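Local atomic coordinates of putative branched-chain amino acid transport system substrate-binding protein (Rhodopseudomonas palustris, PDB entry 3TX6), a protein that probably serves as the periplasmic solute-binding component of an ABC transporter, and holds 3-(4-hydroxyphenyl)pyruvic acid in its pocket. Residues Asn6-Gly11 with His41-Ile46; Ala70-Gly75 with Pro95-Ala100; Asn134-Gly139 with Asn190-Leu195. All blocks are in the same frame, centred on the assembly; numbering follows the deposited sequence. Where two conformers were deposited one is given.

How the contacts relate
Contacts 1, 2 and 3 follow one another along the chain, each closing before the next opens. Contacts 1 and 2 have centres 13 Å apart and belong to one sheet, where strands 8-14 and 72-75 are neighbours; the order 41-49, 8-14, 72-75, 96-98 places all four segments side by side, and Gly11 O and Met74 N, 2.7 Å apart, probably form a hydrogen bond between the two contacts. Contact 3 lies in the second sheet, across the centre of the chain, 48 Å from contact 1 and 37 Å from contact 2, centre to centre. This is the two-lobed plan of periplasmic binding proteins, with the ligand between lobes; Leu99 and Ala100 of contact 2 touch it.

Contact 1 (Asn6-Gly11 with His41-Ile46); sequences NEITIG and HPLKVI
His41 turns its imidazole toward the backbone of Asn6, just ahead of where strands 8-14 and 41-49 pair in parallel within the open alpha/beta sheet of one lobe of a periplasmic binding protein. His41 ND1 donates to Asn6 O at 2.6 Å, with the acceptor only 3° out of the ring plane and the donor on a carbonyl lone pair. A chi1 of -63° puts CG beside the backbone N, with ND1 against the Asn6 carbonyl. The Asn6 amide is turned 50° against the ring, while its ND2 packs on Pro42 CD.

Ile8 is set roughly perpendicular to His41, bringing CD1 within 3.6 Å of His41 CB. On the same face of the sheet Leu43 lies alongside Ile8, both ends directed alike, with CB of Ile8 3.8 Å from Leu43 CD2. The other Leu43 methyl, CD1, meets Ile10 CD1 at 4.0 Å, so the two methyls of Leu43 are shared between Ile8 and Ile10. Helix 282-304 packs on this face, through Val298 on Ile8, Leu294 on Ile10 and Phe291 on Leu43.

The reverse face carries Thr9, Lys44 and Ile46, and there Thr9 CG2 touches Ile46 CD1 at 4.0 Å.

Parallel pairing is set by four backbone bonds: Ile8 N and Ile10 N donate to Pro42 O and Lys44 O, and Lys44 N donates to Ile8 O. The last, from Ile46 N to Ile10 O, spans 2.9 Å.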
# COMPACT_ATOMS: atom_id res chain seq x y z
N ASN A 6 13.49 7.29 -27.44
CA ASN A 6 14.49 6.34 -26.87
C ASN A 6 14.17 6.03 -25.39
O ASN A 6 14.26 4.89 -24.96
CB ASN A 6 15.89 6.89 -26.98
CG ASN A 6 16.97 5.81 -26.78
OD1 ASN A 6 16.87 4.71 -27.33
ND2 ASN A 6 17.98 6.12 -25.97
N GLU A 7 13.82 7.07 -24.64
CA GLU A 7 13.51 6.91 -23.23
C GLU A 7 12.16 6.28 -23.01
O GLU A 7 11.27 6.34 -23.86
CB GLU A 7 13.58 8.25 -22.51
CG GLU A 7 12.46 9.23 -22.82
CD GLU A 7 12.78 10.15 -24.00
OE1 GLU A 7 13.69 9.87 -24.84
OE2 GLU A 7 12.07 11.16 -24.13
N ILE A 8 12.01 5.68 -21.83
CA ILE A 8 10.73 5.24 -21.33
C ILE A 8 10.35 6.26 -20.27
O ILE A 8 11.14 6.58 -19.39
CB ILE A 8 10.87 3.84 -20.79
CG1 ILE A 8 11.31 2.88 -21.96
CG2 ILE A 8 9.59 3.38 -20.11
CD1 ILE A 8 11.89 1.65 -21.43
N THR A 9 9.16 6.82 -20.40
CA THR A 9 8.73 7.97 -19.61
C THR A 9 7.74 7.49 -18.56
O THR A 9 6.70 6.93 -18.89
CB THR A 9 8.12 9.06 -20.51
OG1 THR A 9 9.09 9.40 -21.53
CG2 THR A 9 7.70 10.32 -19.71
N ILE A 10 8.01 7.81 -17.31
CA ILE A 10 7.22 7.34 -16.18
C ILE A 10 6.89 8.56 -15.34
O ILE A 10 7.77 9.26 -14.87
CB ILE A 10 8.02 6.38 -15.32
CG1 ILE A 10 8.43 5.17 -16.18
CG2 ILE A 10 7.23 5.90 -14.07
CD1 ILE A 10 9.65 4.47 -15.70
N GLY A 11 5.59 8.80 -15.16
CA GLY A 11 5.15 9.84 -14.24
C GLY A 11 4.63 9.28 -12.95
O GLY A 11 3.86 8.31 -12.94
N HIS A 41 17.23 1.32 -22.54
CA HIS A 41 16.48 2.56 -22.67
C HIS A 41 16.49 3.29 -21.35
O HIS A 41 16.06 2.74 -20.33
CB HIS A 41 15.05 2.32 -23.12
CG HIS A 41 14.95 1.70 -24.49
ND1 HIS A 41 14.71 2.41 -25.62
CD2 HIS A 41 15.10 0.39 -24.89
CE1 HIS A 41 14.73 1.57 -26.67
NE2 HIS A 41 14.94 0.35 -26.23
N PRO A 42 16.99 4.53 -21.35
CA PRO A 42 16.94 5.33 -20.10
C PRO A 42 15.50 5.54 -19.64
O PRO A 42 14.59 5.70 -20.47
CB PRO A 42 17.60 6.66 -20.48
CG PRO A 42 17.95 6.59 -21.90
CD PRO A 42 17.46 5.32 -22.50
N LEU A 43 15.30 5.57 -18.33
CA LEU A 43 14.00 5.86 -17.75
C LEU A 43 14.01 7.36 -17.41
O LEU A 43 14.94 7.88 -16.78
CB LEU A 43 13.78 5.04 -16.49
CG LEU A 43 13.87 3.52 -16.59
CD1 LEU A 43 13.34 2.89 -15.31
CD2 LEU A 43 13.14 3.01 -17.83
N LYS A 44 12.99 8.05 -17.89
CA LYS A 44 12.79 9.44 -17.59
C LYS A 44 11.64 9.44 -16.59
O LYS A 44 10.51 9.14 -16.94
CB LYS A 44 12.40 10.22 -18.85
CG LYS A 44 12.02 11.66 -18.59
CD LYS A 44 13.21 12.49 -18.17
CE LYS A 44 12.87 13.99 -18.07
NZ LYS A 44 13.94 14.79 -17.40
N VAL A 45 11.94 9.78 -15.34
CA VAL A 45 10.99 9.67 -14.25
C VAL A 45 10.68 11.10 -13.77
O VAL A 45 11.58 11.89 -13.41
CB VAL A 45 11.57 8.83 -13.09
CG1 VAL A 45 10.57 8.75 -11.94
CG2 VAL A 45 11.96 7.43 -13.56
N ILE A 46 9.39 11.42 -13.79
CA ILE A 46 8.86 12.74 -13.42
C ILE A 46 7.99 12.58 -12.19
O ILE A 46 7.05 11.81 -12.18
CB ILE A 46 8.02 13.35 -14.56
CG1 ILE A 46 8.82 13.41 -15.85
CG2 ILE A 46 7.56 14.74 -14.15
CD1 ILE A 46 8.00 13.29 -17.10

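Contact 2 (Ala70-Gly75 with Pro95-Ala100); sequences ADVIMG and PHIALA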
# COMPACT_ATOMS: atom_id res chain seq x y z
N ALA A 70 3.63 10.13 -21.12
CA ALA A 70 4.18 9.04 -20.31
C ALA A 70 3.79 7.68 -20.87
O ALA A 70 2.65 7.54 -21.35
CB ALA A 70 3.69 9.15 -18.86
N ASP A 71 4.65 6.71 -20.79
CA ASP A 71 4.31 5.31 -21.07
C ASP A 71 3.60 4.64 -19.92
O ASP A 71 2.84 3.73 -20.14
CB ASP A 71 5.61 4.60 -21.38
CG ASP A 71 6.29 5.18 -22.62
OD1 ASP A 71 5.73 5.14 -23.70
OD2 ASP A 71 7.43 5.70 -22.46
N VAL A 72 3.94 5.04 -18.70
CA VAL A 72 3.37 4.48 -17.46
C VAL A 72 3.18 5.60 -16.46
O VAL A 72 4.04 6.51 -16.40
CB VAL A 72 4.34 3.42 -16.83
CG1 VAL A 72 3.77 2.78 -15.57
CG2 VAL A 72 4.68 2.34 -17.86
N ILE A 73 2.11 5.53 -15.67
CA ILE A 73 1.91 6.44 -14.56
C ILE A 73 1.74 5.66 -13.27
O ILE A 73 1.27 4.51 -13.27
CB ILE A 73 0.77 7.46 -14.83
CG1 ILE A 73 -0.57 6.85 -14.93
CG2 ILE A 73 1.11 8.28 -16.05
CD1 ILE A 73 -1.69 7.90 -15.07
N MSE A 74 2.20 6.26 -12.18
CA MSE A 74 2.19 5.62 -10.87
C MSE A 74 1.63 6.58 -9.84
O MSE A 74 1.78 7.78 -9.93
CB MSE A 74 3.60 5.25 -10.40
CG MSE A 74 4.38 4.45 -11.43
SE MSE A 74 6.16 4.00 -10.81
CE MSE A 74 5.80 4.11 -8.91
N GLY A 75 0.97 6.01 -8.84
CA GLY A 75 0.54 6.78 -7.69
C GLY A 75 -0.87 6.41 -7.29
O GLY A 75 -1.48 5.49 -7.87
N PRO A 95 -0.99 2.71 -18.93
CA PRO A 95 -0.84 1.83 -17.77
C PRO A 95 -0.63 2.63 -16.50
O PRO A 95 0.19 3.56 -16.45
CB PRO A 95 0.40 1.00 -18.11
CG PRO A 95 0.40 0.97 -19.63
CD PRO A 95 -0.10 2.32 -20.04
N HIS A 96 -1.32 2.20 -15.46
CA HIS A 96 -1.25 2.82 -14.15
C HIS A 96 -0.91 1.80 -13.11
O HIS A 96 -1.61 0.79 -12.96
CB HIS A 96 -2.63 3.45 -13.85
CG HIS A 96 -2.79 3.88 -12.43
ND1 HIS A 96 -3.96 3.73 -11.74
CD2 HIS A 96 -1.88 4.50 -11.55
CE1 HIS A 96 -3.79 4.21 -10.49
NE2 HIS A 96 -2.52 4.67 -10.37
N ILE A 97 0.18 2.04 -12.38
CA ILE A 97 0.52 1.21 -11.23
C ILE A 97 0.21 2.00 -9.95
O ILE A 97 0.86 3.03 -9.64
CB ILE A 97 2.00 0.77 -11.24
CG1 ILE A 97 2.30 -0.06 -12.48
CG2 ILE A 97 2.28 -0.03 -10.01
CD1 ILE A 97 3.78 -0.42 -12.70
N ALA A 98 -0.86 1.58 -9.26
CA ALA A 98 -1.33 2.21 -8.04
C ALA A 98 -0.38 1.92 -6.89
O ALA A 98 0.03 0.77 -6.72
CB ALA A 98 -2.77 1.77 -7.73
N LEU A 99 -0.17 2.94 -6.05
CA LEU A 99 0.68 2.81 -4.85
C LEU A 99 -0.14 2.85 -3.53
O LEU A 99 0.45 2.85 -2.45
CB LEU A 99 1.80 3.84 -4.88
CG LEU A 99 2.73 3.83 -6.10
CD1 LEU A 99 3.83 4.92 -5.98
CD2 LEU A 99 3.36 2.45 -6.39
N ALA A 100 -1.47 2.84 -3.65
CA ALA A 100 -2.41 2.72 -2.54
C ALA A 100 -3.49 1.76 -2.97
O ALA A 100 -3.73 1.63 -4.14
CB ALA A 100 -3.05 4.05 -2.20
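Gly75 O is gripped from segment 95-100 by His96 NE2 at 2.8 Å and, weakly, by the backbone N of Leu99 at 3.4 Å. This junction closes a beta-alpha-beta unit, in which helix 79-92 links the parallel strands 72-75 and 96-98 of one of the two lobes. The imidazole bond is nearly straight (169° at the hydrogen), its acceptor close to the ring plane. NE2, however, stands tilted 32° from the carbonyl plane of Gly75. His96 reaches along its strand because CG is anti to the backbone N (chi1 169°), which also brings the ring edge past Ile73 O, with Ala98 N above one face, offset toward the rim.

Regular pairing precedes this point: Ile73 N donates to Pro95 O, Ile97 N to Ile73 O, and Gly75 N to Ile97 O at 3.1 Å. On the face opposite the histidine, CE of the selenomethionine Met74, in one of its two conformers, rests 3.6 Å from Leu99 CD1. Val72 CG1 adds a looser contact of 4.3 Å to Ile97 CD1.

Further out, Ser112 OG bonds His96 ND1, so both ring nitrogens are held and the flip of the ring is fixed, while Val85 and Ala89 of helix 79-92 pack against it. An alanine here would remove both ring bonds, and is likely to leave Gly75 O with only the weak Leu99 bond from segment 95-100 and Ser112 OG without this partner. Ala290 and Phe291 of helix 282-304 pack on Met74. Past Ala98 the second segment enters the pocket, where Leu99 and Ala100 touch the bound 3-(4-hydroxy-phenyl)pyruvic acid. At the far end of the pairing, Pro95 presents its ring to segment 70-75, with CD 3.3 Å from Asp71 O.

Contact 3 (Asn134-Gly139 with Asn190-Leu195); sequences NIKTVG and NPDAIL. With ACY (acetic acid), chain F.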
# COMPACT_ATOMS: atom_id res chain seq x y z
N ASN A 134 -8.72 -16.00 21.16
CA ASN A 134 -9.93 -15.89 21.96
C ASN A 134 -10.64 -14.58 21.73
O ASN A 134 -11.19 -13.99 22.66
CB ASN A 134 -9.67 -16.16 23.48
CG ASN A 134 -10.96 -16.45 24.23
OD1 ASN A 134 -11.93 -16.94 23.62
ND2 ASN A 134 -11.00 -16.13 25.53
N ILE A 135 -10.62 -14.10 20.48
CA ILE A 135 -11.39 -12.90 20.16
C ILE A 135 -12.74 -13.33 19.60
O ILE A 135 -12.78 -13.97 18.55
CB ILE A 135 -10.69 -12.03 19.13
CG1 ILE A 135 -9.26 -11.75 19.60
CG2 ILE A 135 -11.51 -10.76 18.86
CD1 ILE A 135 -9.21 -11.00 20.88
N LYS A 136 -13.81 -12.94 20.27
CA LYS A 136 -15.18 -13.22 19.78
C LYS A 136 -15.87 -11.96 19.27
O LYS A 136 -16.51 -11.98 18.23
CB LYS A 136 -16.03 -13.85 20.88
CG LYS A 136 -15.45 -15.17 21.41
CD LYS A 136 -16.20 -15.74 22.62
CE LYS A 136 -15.49 -16.99 23.16
NZ LYS A 136 -14.68 -16.73 24.37
N THR A 137 -15.74 -10.87 20.02
CA THR A 137 -16.39 -9.60 19.66
C THR A 137 -15.32 -8.64 19.14
O THR A 137 -14.15 -8.67 19.63
CB THR A 137 -17.14 -8.99 20.83
OG1 THR A 137 -16.23 -8.81 21.95
CG2 THR A 137 -18.33 -9.91 21.21
N VAL A 138 -15.71 -7.79 18.20
CA VAL A 138 -14.75 -6.88 17.56
C VAL A 138 -15.43 -5.52 17.35
O VAL A 138 -16.63 -5.43 17.05
CB VAL A 138 -14.21 -7.44 16.22
CG1 VAL A 138 -15.33 -7.51 15.20
CG2 VAL A 138 -13.04 -6.58 15.70
N GLY A 139 -14.69 -4.46 17.60
CA GLY A 139 -15.16 -3.13 17.23
C GLY A 139 -14.26 -2.58 16.11
O GLY A 139 -13.15 -3.04 15.92
N ASN A 190 -16.57 -2.44 24.89
CA ASN A 190 -15.50 -3.36 25.37
C ASN A 190 -15.46 -4.67 24.57
O ASN A 190 -15.53 -5.77 25.14
CB ASN A 190 -15.53 -3.62 26.90
CG ASN A 190 -14.23 -4.29 27.41
OD1 ASN A 190 -13.12 -4.08 26.86
ND2 ASN A 190 -14.36 -5.13 28.44
N PRO A 191 -15.32 -4.54 23.24
CA PRO A 191 -15.14 -5.72 22.41
C PRO A 191 -13.83 -6.39 22.78
O PRO A 191 -12.94 -5.72 23.38
CB PRO A 191 -15.09 -5.15 21.00
CG PRO A 191 -14.57 -3.77 21.18
CD PRO A 191 -15.14 -3.29 22.47
N ASP A 192 -13.72 -7.67 22.51
CA ASP A 192 -12.47 -8.40 22.74
C ASP A 192 -11.26 -7.82 21.96
O ASP A 192 -10.10 -7.93 22.43
CB ASP A 192 -12.63 -9.87 22.38
CG ASP A 192 -13.67 -10.56 23.20
OD1 ASP A 192 -13.95 -10.11 24.36
OD2 ASP A 192 -14.20 -11.58 22.68
N ALA A 193 -11.52 -7.26 20.78
CA ALA A 193 -10.47 -6.70 19.92
C ALA A 193 -11.04 -5.47 19.19
O ALA A 193 -12.26 -5.32 19.03
CB ALA A 193 -9.93 -7.73 18.94
N ILE A 194 -10.18 -4.53 18.79
CA ILE A 194 -10.63 -3.45 17.91
C ILE A 194 -9.71 -3.40 16.70
O ILE A 194 -8.50 -3.57 16.84
CB ILE A 194 -10.62 -2.09 18.62
CG1 ILE A 194 -11.73 -2.04 19.68
CG2 ILE A 194 -10.83 -0.93 17.64
CD1 ILE A 194 -11.58 -0.93 20.69
N LEU A 195 -10.31 -3.21 15.53
CA LEU A 195 -9.60 -3.06 14.26
C LEU A 195 -9.61 -1.59 13.93
O LEU A 195 -10.67 -0.95 13.88
CB LEU A 195 -10.24 -3.84 13.08
CG LEU A 195 -9.63 -3.57 11.69
CD1 LEU A 195 -8.19 -4.09 11.67
CD2 LEU A 195 -10.53 -4.27 10.64
C ACY F . -11.09 -5.99 30.46
O ACY F . -10.21 -6.80 30.87
OXT ACY F . -11.98 -6.31 29.63
CH3 ACY F . -11.07 -4.59 30.98
O HOH W 1 -13.39 -13.91 24.31
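Asp192 and Thr137 exchange side-chain-to-backbone hydrogen bonds where segments 134-139 and 190-195 come together. Asp192 OD2 takes Lys136 N at 2.8 Å through its anti lone pair, and Thr137 N at 3.2 Å from above the carboxylate plane, 54° out of it. Two successive amides thus grip a single oxygen. In return, Thr137 OG1 accepts from Asp192 N at 2.8 Å; a chi1 of 56° sets this hydroxyl between its own N and carbonyl carbon, facing the aspartate's backbone. A water donates to both Asp192 OD2 and Asn134 O and accepts from Lys136 NZ, which also bonds Asn134 OD1. The water links the two charged groups, whose atoms Lys136 NZ and Asp192 OD2 are 5.4 Å apart.

Backbone bonds then take over. Ala193 N donates to Thr137 O with a bent geometry (139° at the hydrogen), followed by the straighter bonds of Gly139 N to Ala193 O and Leu195 N to Gly139 O. They join strands 137-143 and 193-197 in parallel, inside the second lobe's sheet of this periplasmic binding protein fold. Strand 165-172 flanks the first and strand 218-221 the second.

Packing between side chains is limited. Ile135 CG2 presses on Ala193 CB at 3.4 Å, tighter than usual for two carbons, and also comes within 3.8 Å of Asp192 CB. The Pro191 ring lies on the backbone at Gly139, its CB 3.5 Å from Gly139 N. A beta carbon on that glycine would come close to Pro191 CG.

At the periphery, Asn190 ND2 donates to OXT of an acetic acid molecule, probably from the crystallisation liquor.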